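Sulfate transporter 4.1, chloroplastic (Arabidopsis thaliana, PDB 7LHV) carries sulfate across a membrane together with protons, and may thereby play a role in regulating sulfate assimilation. Local coordinates at residues Y126-S131 / C417-L422; F132-V137 / F382-A387; V105-V110 / A288-I293. All blocks are in the same frame, centred on the assembly; numbering follows the deposited sequence.

Contact 1 (Y126-S131 / C417-L422); sequences YGLYSS and CSLLFL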
ATOM      1  N   TYR A 126      33.107  -0.657  19.869  1.00 56.56           N
ATOM      2  CA  TYR A 126      31.977   0.167  19.462  1.00 56.56           C
ATOM      3  C   TYR A 126      30.641  -0.436  19.864  1.00 56.56           C
ATOM      4  O   TYR A 126      29.621   0.258  19.801  1.00 56.56           O
ATOM      5  CB  TYR A 126      32.029   0.418  17.955  1.00 56.56           C
ATOM      6  CG  TYR A 126      32.998   1.518  17.611  1.00 56.56           C
ATOM      7  CD1 TYR A 126      32.590   2.840  17.574  1.00 56.56           C
ATOM      8  CD2 TYR A 126      34.332   1.240  17.364  1.00 56.56           C
ATOM      9  CE1 TYR A 126      33.480   3.850  17.282  1.00 56.56           C
ATOM     10  CE2 TYR A 126      35.226   2.242  17.069  1.00 56.56           C
ATOM     11  CZ  TYR A 126      34.796   3.546  17.028  1.00 56.56           C
ATOM     12  OH  TYR A 126      35.687   4.550  16.732  1.00 56.56           O
ATOM     13  N   GLY A 127      30.612  -1.708  20.262  1.00 56.20           N
ATOM     14  CA  GLY A 127      29.419  -2.231  20.903  1.00 56.20           C
ATOM     15  C   GLY A 127      29.186  -1.608  22.267  1.00 56.20           C
ATOM     16  O   GLY A 127      28.075  -1.177  22.585  1.00 56.20           O
ATOM     17  N   LEU A 128      30.246  -1.521  23.078  1.00 57.39           N
ATOM     18  CA  LEU A 128      30.107  -0.964  24.419  1.00 57.39           C
ATOM     19  C   LEU A 128      29.658   0.487  24.367  1.00 57.39           C
ATOM     20  O   LEU A 128      28.797   0.906  25.148  1.00 57.39           O
ATOM     21  CB  LEU A 128      31.423  -1.092  25.182  1.00 57.39           C
ATOM     22  CG  LEU A 128      31.886  -2.518  25.472  1.00 57.39           C
ATOM     23  CD1 LEU A 128      33.174  -2.501  26.269  1.00 57.39           C
ATOM     24  CD2 LEU A 128      30.807  -3.289  26.207  1.00 57.39           C
ATOM     25  N   TYR A 129      30.230   1.270  23.449  1.00 56.16           N
ATOM     26  CA  TYR A 129      29.747   2.628  23.228  1.00 56.16           C
ATOM     27  C   TYR A 129      28.254   2.620  22.937  1.00 56.16           C
ATOM     28  O   TYR A 129      27.489   3.400  23.517  1.00 56.16           O
ATOM     29  CB  TYR A 129      30.510   3.280  22.074  1.00 56.16           C
ATOM     30  CG  TYR A 129      31.995   3.450  22.296  1.00 56.16           C
ATOM     31  CD1 TYR A 129      32.539   3.428  23.571  1.00 56.16           C
ATOM     32  CD2 TYR A 129      32.853   3.647  21.225  1.00 56.16           C
ATOM     33  CE1 TYR A 129      33.895   3.587  23.770  1.00 56.16           C
ATOM     34  CE2 TYR A 129      34.209   3.808  21.415  1.00 56.16           C
ATOM     35  CZ  TYR A 129      34.725   3.778  22.688  1.00 56.16           C
ATOM     36  OH  TYR A 129      36.077   3.939  22.883  1.00 56.16           O
ATOM     37  N   SER A 130      27.814   1.705  22.072  1.00 53.31           N
ATOM     38  CA  SER A 130      26.406   1.612  21.713  1.00 53.31           C
ATOM     39  C   SER A 130      25.528   1.197  22.881  1.00 53.31           C
ATOM     40  O   SER A 130      24.303   1.287  22.771  1.00 53.31           O
ATOM     41  CB  SER A 130      26.221   0.635  20.554  1.00 53.31           C
ATOM     42  OG  SER A 130      24.875   0.623  20.118  1.00 53.31           O
ATOM     43  N   SER A 131      26.116   0.728  23.980  1.00 58.52           N
ATOM     44  CA  SER A 131      25.368   0.443  25.192  1.00 58.52           C
ATOM     45  C   SER A 131      25.570   1.485  26.278  1.00 58.52           C
ATOM     46  O   SER A 131      24.863   1.443  27.288  1.00 58.52           O
ATOM     47  CB  SER A 131      25.756  -0.933  25.749  1.00 58.52           C
ATOM     48  OG  SER A 131      25.454  -1.963  24.828  1.00 58.52           O
ATOM     49  N   CYS A 417      31.743   1.154  33.771  1.00 68.67           N
ATOM     50  CA  CYS A 417      32.814   0.532  34.538  1.00 68.67           C
ATOM     51  C   CYS A 417      33.738  -0.256  33.621  1.00 68.67           C
ATOM     52  O   CYS A 417      34.965  -0.120  33.692  1.00 68.67           O
ATOM     53  CB  CYS A 417      32.228  -0.367  35.624  1.00 68.67           C
ATOM     54  SG  CYS A 417      31.366   0.526  36.937  1.00 68.67           S
ATOM     55  N   SER A 418      33.158  -1.052  32.718  1.00 68.10           N
ATOM     56  CA  SER A 418      33.976  -1.767  31.748  1.00 68.10           C
ATOM     57  C   SER A 418      34.845  -0.794  30.967  1.00 68.10           C
ATOM     58  O   SER A 418      36.075  -0.935  30.924  1.00 68.10           O
ATOM     59  CB  SER A 418      33.088  -2.577  30.804  1.00 68.10           C
ATOM     60  OG  SER A 418      32.327  -3.534  31.518  1.00 68.10           O
ATOM     61  N   LEU A 419      34.230   0.265  30.436  1.00 66.29           N
ATOM     62  CA  LEU A 419      34.962   1.218  29.615  1.00 66.29           C
ATOM     63  C   LEU A 419      36.058   1.912  30.403  1.00 66.29           C
ATOM     64  O   LEU A 419      36.946   2.527  29.804  1.00 66.29           O
ATOM     65  CB  LEU A 419      34.001   2.253  29.030  1.00 66.29           C
ATOM     66  CG  LEU A 419      33.041   1.755  27.953  1.00 66.29           C
ATOM     67  CD1 LEU A 419      31.962   2.784  27.686  1.00 66.29           C
ATOM     68  CD2 LEU A 419      33.794   1.440  26.685  1.00 66.29           C
ATOM     69  N   LEU A 420      36.017   1.825  31.730  1.00 68.77           N
ATOM     70  CA  LEU A 420      37.063   2.401  32.555  1.00 68.77           C
ATOM     71  C   LEU A 420      38.029   1.366  33.107  1.00 68.77           C
ATOM     72  O   LEU A 420      39.178   1.710  33.402  1.00 68.77           O
ATOM     73  CB  LEU A 420      36.448   3.180  33.721  1.00 68.77           C
ATOM     74  CG  LEU A 420      35.713   4.469  33.355  1.00 68.77           C
ATOM     75  CD1 LEU A 420      34.977   5.022  34.562  1.00 68.77           C
ATOM     76  CD2 LEU A 420      36.679   5.496  32.796  1.00 68.77           C
ATOM     77  N   PHE A 421      37.607   0.110  33.259  1.00 73.02           N
ATOM     78  CA  PHE A 421      38.442  -0.815  34.016  1.00 73.02           C
ATOM     79  C   PHE A 421      38.642  -2.171  33.352  1.00 73.02           C
ATOM     80  O   PHE A 421      39.671  -2.819  33.569  1.00 73.02           O
ATOM     81  CB  PHE A 421      37.855  -1.014  35.415  1.00 73.02           C
ATOM     82  CG  PHE A 421      37.618   0.268  36.159  1.00 73.02           C
ATOM     83  CD1 PHE A 421      38.680   1.081  36.516  1.00 73.02           C
ATOM     84  CD2 PHE A 421      36.336   0.661  36.500  1.00 73.02           C
ATOM     85  CE1 PHE A 421      38.468   2.261  37.199  1.00 73.02           C
ATOM     86  CE2 PHE A 421      36.118   1.841  37.184  1.00 73.02           C
ATOM     87  CZ  PHE A 421      37.186   2.641  37.532  1.00 73.02           C
ATOM     88  N   LEU A 422      37.681  -2.614  32.545  1.00 75.15           N
ATOM     89  CA  LEU A 422      37.709  -3.973  32.025  1.00 75.15           C
ATOM     90  C   LEU A 422      38.258  -4.078  30.610  1.00 75.15           C
ATOM     91  O   LEU A 422      38.469  -5.196  30.130  1.00 75.15           O
ATOM     92  CB  LEU A 422      36.305  -4.581  32.070  1.00 75.15           C
ATOM     93  CG  LEU A 422      35.736  -4.896  33.454  1.00 75.15           C
ATOM     94  CD1 LEU A 422      34.678  -5.979  33.356  1.00 75.15           C
ATOM     95  CD2 LEU A 422      36.841  -5.311  34.411  1.00 75.15           C
TER
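L419 reaches out of helix 406-426 with one methyl, CD2, and sets it between L128 and Y129, neighbours on helix 125-141. That single carbon makes the closest approaches across the contact. The two leucines do not meet head on: their side chains slide past each other in opposite directions, and CD2 of L419 comes to rest alongside the stem of its partner, 3.8 Å from L128 CB. The branch end of L128 joins in from further out, with its CD1 4.0 Å from L419 CD2. Here the backbones are nearest as well, the two leucine CA atoms lying 7.4 Å apart. Y129 takes the other part of the methyl's surroundings. Its ring crosses the L419 side chain at a slant, with Y129 CE1 3.6 Å from L419 CD2 and CD1 of the same ring 3.9 Å from that methyl, so the approach is neither squarely over the face nor squarely at the rim. Y129 CG stands beside its own backbone N (chi1 -63°), which carries the ring across the helix surface until one of its sides draws near helix 406-426. The ring is also held within its own helix: one of its edges is directed at a face of the Y126 ring, off-centre toward the rim. Around the contact, I125 and F132 add to the cover of L419, while L128 leans on V110 of helix 91-119 and on F426. L419 belongs to a wider, pi-type turn at 418-422, and S418 O there accepts from both F421 N and L422 N. All the groups that touch are hydrocarbon, so here the two helices are held by packing and dispersion alone; the backbone of L419 finds a hydrogen-bonding partner elsewhere, in G317.

Contact 2 (F132-V137 / F382-A387); sequences FVPVFV and FSAYPA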
ATOM      1  N   PHE A 132      26.524   2.404  26.113  1.00 58.22           N
ATOM      2  CA  PHE A 132      26.837   3.322  27.200  1.00 58.22           C
ATOM      3  C   PHE A 132      25.931   4.547  27.194  1.00 58.22           C
ATOM      4  O   PHE A 132      25.118   4.736  28.102  1.00 58.22           O
ATOM      5  CB  PHE A 132      28.303   3.746  27.120  1.00 58.22           C
ATOM      6  CG  PHE A 132      28.702   4.725  28.178  1.00 58.22           C
ATOM      7  CD1 PHE A 132      28.416   4.481  29.509  1.00 58.22           C
ATOM      8  CD2 PHE A 132      29.359   5.892  27.842  1.00 58.22           C
ATOM      9  CE1 PHE A 132      28.781   5.383  30.481  1.00 58.22           C
ATOM     10  CE2 PHE A 132      29.724   6.797  28.810  1.00 58.22           C
ATOM     11  CZ  PHE A 132      29.435   6.542  30.132  1.00 58.22           C
ATOM     12  N   VAL A 133      26.042   5.380  26.167  1.00 57.47           N
ATOM     13  CA  VAL A 133      25.395   6.690  26.178  1.00 57.47           C
ATOM     14  C   VAL A 133      23.900   6.585  25.885  1.00 57.47           C
ATOM     15  O   VAL A 133      23.108   7.204  26.609  1.00 57.47           O
ATOM     16  CB  VAL A 133      26.085   7.659  25.204  1.00 57.47           C
ATOM     17  CG1 VAL A 133      25.255   8.916  25.034  1.00 57.47           C
ATOM     18  CG2 VAL A 133      27.467   8.008  25.718  1.00 57.47           C
ATOM     19  N   PRO A 134      23.453   5.846  24.861  1.00 55.01           N
ATOM     20  CA  PRO A 134      22.000   5.773  24.633  1.00 55.01           C
ATOM     21  C   PRO A 134      21.223   5.250  25.828  1.00 55.01           C
ATOM     22  O   PRO A 134      20.132   5.759  26.110  1.00 55.01           O
ATOM     23  CB  PRO A 134      21.877   4.846  23.414  1.00 55.01           C
ATOM     24  CG  PRO A 134      23.172   4.162  23.308  1.00 55.01           C
ATOM     25  CD  PRO A 134      24.183   5.127  23.805  1.00 55.01           C
ATOM     26  N   VAL A 135      21.768   4.279  26.565  1.00 56.61           N
ATOM     27  CA  VAL A 135      21.048   3.733  27.713  1.00 56.61           C
ATOM     28  C   VAL A 135      20.752   4.828  28.729  1.00 56.61           C
ATOM     29  O   VAL A 135      19.596   5.042  29.113  1.00 56.61           O
ATOM     30  CB  VAL A 135      21.841   2.575  28.344  1.00 56.61           C
ATOM     31  CG1 VAL A 135      21.323   2.284  29.734  1.00 56.61           C
ATOM     32  CG2 VAL A 135      21.736   1.342  27.479  1.00 56.61           C
ATOM     33  N   PHE A 136      21.784   5.578  29.137  1.00 58.98           N
ATOM     34  CA  PHE A 136      21.557   6.715  30.025  1.00 58.98           C
ATOM     35  C   PHE A 136      20.544   7.681  29.440  1.00 58.98           C
ATOM     36  O   PHE A 136      19.742   8.268  30.172  1.00 58.98           O
ATOM     37  CB  PHE A 136      22.863   7.456  30.321  1.00 58.98           C
ATOM     38  CG  PHE A 136      23.768   6.746  31.276  1.00 58.98           C
ATOM     39  CD1 PHE A 136      24.514   5.660  30.874  1.00 58.98           C
ATOM     40  CD2 PHE A 136      23.881   7.185  32.582  1.00 58.98           C
ATOM     41  CE1 PHE A 136      25.350   5.017  31.760  1.00 58.98           C
ATOM     42  CE2 PHE A 136      24.712   6.545  33.472  1.00 58.98           C
ATOM     43  CZ  PHE A 136      25.448   5.460  33.061  1.00 58.98           C
ATOM     44  N   VAL A 137      20.565   7.866  28.122  1.00 54.60           N
ATOM     45  CA  VAL A 137      19.574   8.740  27.513  1.00 54.60           C
ATOM     46  C   VAL A 137      18.198   8.095  27.572  1.00 54.60           C
ATOM     47  O   VAL A 137      17.213   8.742  27.947  1.00 54.60           O
ATOM     48  CB  VAL A 137      19.980   9.096  26.074  1.00 54.60           C
ATOM     49  CG1 VAL A 137      18.909   9.943  25.432  1.00 54.60           C
ATOM     50  CG2 VAL A 137      21.296   9.841  26.082  1.00 54.60           C
ATOM     51  N   PHE A 382      27.797  10.563  20.536  1.00 58.46           N
ATOM     52  CA  PHE A 382      28.850   9.994  21.372  1.00 58.46           C
ATOM     53  C   PHE A 382      29.360   8.673  20.808  1.00 58.46           C
ATOM     54  O   PHE A 382      29.628   7.725  21.550  1.00 58.46           O
ATOM     55  CB  PHE A 382      28.370   9.824  22.808  1.00 58.46           C
ATOM     56  CG  PHE A 382      28.475  11.071  23.625  1.00 58.46           C
ATOM     57  CD1 PHE A 382      29.639  11.367  24.310  1.00 58.46           C
ATOM     58  CD2 PHE A 382      27.415  11.954  23.700  1.00 58.46           C
ATOM     59  CE1 PHE A 382      29.740  12.518  25.060  1.00 58.46           C
ATOM     60  CE2 PHE A 382      27.510  13.106  24.449  1.00 58.46           C
ATOM     61  CZ  PHE A 382      28.673  13.388  25.130  1.00 58.46           C
ATOM     62  N   SER A 383      29.502   8.595  19.483  1.00 55.93           N
ATOM     63  CA  SER A 383      30.161   7.480  18.798  1.00 55.93           C
ATOM     64  C   SER A 383      29.483   6.139  19.094  1.00 55.93           C
ATOM     65  O   SER A 383      30.083   5.220  19.649  1.00 55.93           O
ATOM     66  CB  SER A 383      31.648   7.426  19.158  1.00 55.93           C
ATOM     67  OG  SER A 383      32.261   8.692  19.004  1.00 55.93           O
ATOM     68  N   ALA A 384      28.219   6.032  18.693  1.00 51.28           N
ATOM     69  CA  ALA A 384      27.467   4.796  18.833  1.00 51.28           C
ATOM     70  C   ALA A 384      26.709   4.501  17.548  1.00 51.28           C
ATOM     71  O   ALA A 384      26.361   5.410  16.793  1.00 51.28           O
ATOM     72  CB  ALA A 384      26.485   4.861  20.004  1.00 51.28           C
ATOM     73  N   TYR A 385      26.454   3.222  17.309  1.00 48.64           N
ATOM     74  CA  TYR A 385      25.705   2.759  16.152  1.00 48.64           C
ATOM     75  C   TYR A 385      24.319   2.288  16.589  1.00 48.64           C
ATOM     76  O   TYR A 385      24.100   2.033  17.778  1.00 48.64           O
ATOM     77  CB  TYR A 385      26.490   1.653  15.424  1.00 48.64           C
ATOM     78  CG  TYR A 385      26.309   0.235  15.912  1.00 48.64           C
ATOM     79  CD1 TYR A 385      27.113  -0.283  16.916  1.00 48.64           C
ATOM     80  CD2 TYR A 385      25.369  -0.604  15.332  1.00 48.64           C
ATOM     81  CE1 TYR A 385      26.961  -1.585  17.348  1.00 48.64           C
ATOM     82  CE2 TYR A 385      25.210  -1.902  15.759  1.00 48.64           C
ATOM     83  CZ  TYR A 385      26.010  -2.388  16.764  1.00 48.64           C
ATOM     84  OH  TYR A 385      25.852  -3.684  17.187  1.00 48.64           O
ATOM     85  N   PRO A 386      23.351   2.184  15.667  1.00 46.89           N
ATOM     86  CA  PRO A 386      21.938   2.158  16.077  1.00 46.89           C
ATOM     87  C   PRO A 386      21.630   1.088  17.117  1.00 46.89           C
ATOM     88  O   PRO A 386      22.105  -0.046  17.035  1.00 46.89           O
ATOM     89  CB  PRO A 386      21.199   1.880  14.766  1.00 46.89           C
ATOM     90  CG  PRO A 386      22.084   2.371  13.723  1.00 46.89           C
ATOM     91  CD  PRO A 386      23.477   2.125  14.199  1.00 46.89           C
ATOM     92  N   ALA A 387      20.819   1.468  18.101  1.00 48.16           N
ATOM     93  CA  ALA A 387      20.454   0.601  19.209  1.00 48.16           C
ATOM     94  C   ALA A 387      18.943   0.611  19.378  1.00 48.16           C
ATOM     95  O   ALA A 387      18.332   1.682  19.440  1.00 48.16           O
ATOM     96  CB  ALA A 387      21.129   1.052  20.505  1.00 48.16           C
TER
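F382, where the chain first leaves helical geometry after helix 365-381, puts its side chain against V133 of helix 125-141. The two side chains cross at about a right angle, and both valine methyls take part: V133 CG2 lies 3.5 Å from F382 CB, and V133 CG1 sits 4.0 Å from F382 CD2. With CG1 anti to the backbone N of V133 (chi1 169°), both branches are turned to the stem of the phenylalanine, and CG2 meets the ring obliquely. An alanine at V133 would lack both methyls, which is likely to open a gap beside F382 and give its ring more freedom to turn. The chain then swings through S383, in left-handed backbone geometry, to A384, whose CB faces the ring of P134 in a looser contact, 4.5 Å from P134 CD. Y385 points elsewhere: its hydroxyl is hydrogen-bonded to S156 OG, and its carbonyl O to S130 OG, a second tie to helix 125-141. Beyond P386, A387 again turns its CB toward P134, while its N is bonded to N376 OD1. Strand 388-389 follows at once and pairs antiparallel with strand 149-150. An extended lead-in, a short strand and then a short helix, here 391-399, is consistent with the build of SLC26 relatives, in which two such elements face each other and the anion binds between them.

Contact 3 (V105-V110 / A288-I293); sequences VGIMLV and APLTGI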
ATOM      1  N   VAL A 105      21.403  -7.554  33.728  1.00 61.87           N
ATOM      2  CA  VAL A 105      21.344  -7.158  32.327  1.00 61.87           C
ATOM      3  C   VAL A 105      22.708  -6.685  31.843  1.00 61.87           C
ATOM      4  O   VAL A 105      23.110  -6.987  30.719  1.00 61.87           O
ATOM      5  CB  VAL A 105      20.257  -6.090  32.116  1.00 61.87           C
ATOM      6  CG1 VAL A 105      20.405  -5.443  30.753  1.00 61.87           C
ATOM      7  CG2 VAL A 105      18.887  -6.716  32.247  1.00 61.87           C
ATOM      8  N   GLY A 106      23.446  -5.943  32.672  1.00 61.41           N
ATOM      9  CA  GLY A 106      24.775  -5.512  32.265  1.00 61.41           C
ATOM     10  C   GLY A 106      25.729  -6.673  32.062  1.00 61.41           C
ATOM     11  O   GLY A 106      26.517  -6.689  31.107  1.00 61.41           O
ATOM     12  N   ILE A 107      25.669  -7.664  32.956  1.00 59.55           N
ATOM     13  CA  ILE A 107      26.505  -8.852  32.809  1.00 59.55           C
ATOM     14  C   ILE A 107      26.152  -9.595  31.529  1.00 59.55           C
ATOM     15  O   ILE A 107      27.036 -10.051  30.795  1.00 59.55           O
ATOM     16  CB  ILE A 107      26.375  -9.756  34.050  1.00 59.55           C
ATOM     17  CG1 ILE A 107      27.149  -9.159  35.223  1.00 59.55           C
ATOM     18  CG2 ILE A 107      26.872 -11.157  33.750  1.00 59.55           C
ATOM     19  CD1 ILE A 107      26.970  -9.916  36.516  1.00 59.55           C
ATOM     20  N   MET A 108      24.856  -9.726  31.235  1.00 60.73           N
ATOM     21  CA  MET A 108      24.457 -10.369  29.986  1.00 60.73           C
ATOM     22  C   MET A 108      24.819  -9.523  28.771  1.00 60.73           C
ATOM     23  O   MET A 108      25.020 -10.061  27.677  1.00 60.73           O
ATOM     24  CB  MET A 108      22.955 -10.657  30.005  1.00 60.73           C
ATOM     25  CG  MET A 108      22.423 -11.312  28.745  1.00 60.73           C
ATOM     26  SD  MET A 108      20.628 -11.263  28.630  1.00 60.73           S
ATOM     27  CE  MET A 108      20.318 -12.768  27.715  1.00 60.73           C
ATOM     28  N   LEU A 109      24.930  -8.206  28.946  1.00 57.88           N
ATOM     29  CA  LEU A 109      25.013  -7.293  27.812  1.00 57.88           C
ATOM     30  C   LEU A 109      26.441  -7.080  27.332  1.00 57.88           C
ATOM     31  O   LEU A 109      26.677  -7.009  26.121  1.00 57.88           O
ATOM     32  CB  LEU A 109      24.377  -5.954  28.184  1.00 57.88           C
ATOM     33  CG  LEU A 109      24.644  -4.744  27.290  1.00 57.88           C
ATOM     34  CD1 LEU A 109      24.155  -4.988  25.876  1.00 57.88           C
ATOM     35  CD2 LEU A 109      23.979  -3.517  27.875  1.00 57.88           C
ATOM     36  N   VAL A 110      27.400  -6.958  28.247  1.00 59.19           N
ATOM     37  CA  VAL A 110      28.767  -6.609  27.852  1.00 59.19           C
ATOM     38  C   VAL A 110      29.303  -7.586  26.801  1.00 59.19           C
ATOM     39  O   VAL A 110      29.682  -7.149  25.696  1.00 59.19           O
ATOM     40  CB  VAL A 110      29.701  -6.535  29.074  1.00 59.19           C
ATOM     41  CG1 VAL A 110      31.146  -6.408  28.633  1.00 59.19           C
ATOM     42  CG2 VAL A 110      29.313  -5.380  29.974  1.00 59.19           C
ATOM     43  N   ALA A 288      25.237 -17.050  30.797  1.00 73.92           N
ATOM     44  CA  ALA A 288      25.777 -17.891  29.731  1.00 73.92           C
ATOM     45  C   ALA A 288      26.761 -17.156  28.828  1.00 73.92           C
ATOM     46  O   ALA A 288      27.869 -17.678  28.616  1.00 73.92           O
ATOM     47  CB  ALA A 288      24.627 -18.506  28.927  1.00 73.92           C
ATOM     48  N   PRO A 289      26.449 -15.979  28.265  1.00 71.75           N
ATOM     49  CA  PRO A 289      27.437 -15.330  27.389  1.00 71.75           C
ATOM     50  C   PRO A 289      28.740 -14.984  28.088  1.00 71.75           C
ATOM     51  O   PRO A 289      29.810 -15.098  27.479  1.00 71.75           O
ATOM     52  CB  PRO A 289      26.699 -14.077  26.894  1.00 71.75           C
ATOM     53  CG  PRO A 289      25.658 -13.830  27.902  1.00 71.75           C
ATOM     54  CD  PRO A 289      25.213 -15.180  28.351  1.00 71.75           C
ATOM     55  N   LEU A 290      28.685 -14.570  29.353  1.00 73.54           N
ATOM     56  CA  LEU A 290      29.914 -14.244  30.070  1.00 73.54           C
ATOM     57  C   LEU A 290      30.727 -15.498  30.364  1.00 73.54           C
ATOM     58  O   LEU A 290      31.931 -15.550  30.077  1.00 73.54           O
ATOM     59  CB  LEU A 290      29.588 -13.506  31.366  1.00 73.54           C
ATOM     60  CG  LEU A 290      30.773 -13.303  32.310  1.00 73.54           C
ATOM     61  CD1 LEU A 290      31.835 -12.435  31.659  1.00 73.54           C
ATOM     62  CD2 LEU A 290      30.315 -12.700  33.625  1.00 73.54           C
ATOM     63  N   THR A 291      30.074 -16.529  30.904  1.00 77.58           N
ATOM     64  CA  THR A 291      30.786 -17.723  31.348  1.00 77.58           C
ATOM     65  C   THR A 291      31.607 -18.322  30.216  1.00 77.58           C
ATOM     66  O   THR A 291      32.777 -18.677  30.405  1.00 77.58           O
ATOM     67  CB  THR A 291      29.796 -18.752  31.893  1.00 77.58           C
ATOM     68  OG1 THR A 291      29.120 -18.207  33.032  1.00 77.58           O
ATOM     69  CG2 THR A 291      30.519 -20.023  32.301  1.00 77.58           C
ATOM     70  N   GLY A 292      31.022 -18.401  29.020  1.00 79.20           N
ATOM     71  CA  GLY A 292      31.754 -18.940  27.887  1.00 79.20           C
ATOM     72  C   GLY A 292      33.067 -18.218  27.663  1.00 79.20           C
ATOM     73  O   GLY A 292      34.120 -18.848  27.531  1.00 79.20           O
ATOM     74  N   ILE A 293      33.033 -16.883  27.680  1.00 77.49           N
ATOM     75  CA  ILE A 293      34.276 -16.127  27.572  1.00 77.49           C
ATOM     76  C   ILE A 293      35.204 -16.478  28.723  1.00 77.49           C
ATOM     77  O   ILE A 293      36.377 -16.815  28.515  1.00 77.49           O
ATOM     78  CB  ILE A 293      33.997 -14.617  27.516  1.00 77.49           C
ATOM     79  CG1 ILE A 293      33.227 -14.264  26.247  1.00 77.49           C
ATOM     80  CG2 ILE A 293      35.287 -13.832  27.633  1.00 77.49           C
ATOM     81  CD1 ILE A 293      32.729 -12.861  26.234  1.00 77.49           C
TER
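Behind the face on which I107 and M108 meet L290 and P289, G106 O receives two backbone N-H groups, a regular bond from V110 N at 3.0 Å and a weak one from L109 N. This keeps the turn of helix 91-119 wound while the side bearing I107 and M108 packs on helix 284-300. The backbones come closest where the CA atoms of M108 and P289 are 6.3 Å apart, and it is the proline ring that fills the space between them. P289 CG lies 3.8 Å from M108 O, so a ring carbon rests by a main-chain carbonyl, and the same CG is 4.2 Å from M108 CG. The methionine crosses the proline obliquely and touches it with the near part of its chain; CG is anti to the backbone N (chi1 179°), and from there the chain bends on toward R393 and V396. One residue back on helix 91-119 and one residue on along helix 284-300, a second pair meets by methyl groups: I107 CG2, the branch off CB, approaches L290 CD2 to 3.8 Å, again with the side chains at a slant. I107 is on the surface, so this pair closes the outer margin, whereas M108 and P289 are buried. Helix 284-300 is kinked here, for the N atoms of P289 and L290 have no bond to the preceding turn. P111, next along helix 91-119, packs on both P289 and I293. Helix 91-119 thus runs between helix 284-300 on this side and helices 391-399 and 406-426, which receive V105 and L109; by comparison with other SLC26 proteins, the contact probably lies where the core and gate domains of the transporter meet.

From the N terminus, helix 91-119 supplies the first half of contact 3, and helix 125-141 follows with the first halves of contact 1 and then contact 2. The chain returns in a different order: 288-293 closes contact 3, 382-387 closes contact 2, and 417-422 closes contact 1. Contact 2 therefore lies within the span of contact 1, while contact 3 crosses both. Contacts 1 and 2 share helix 125-141, gripped by helix 406-426 and by the loop before strand 388-389. Contact 3 ties the preceding helix to helix 284-300, and it abuts contact 1 where S131 OG lies 3.5 Å from L109 CD1.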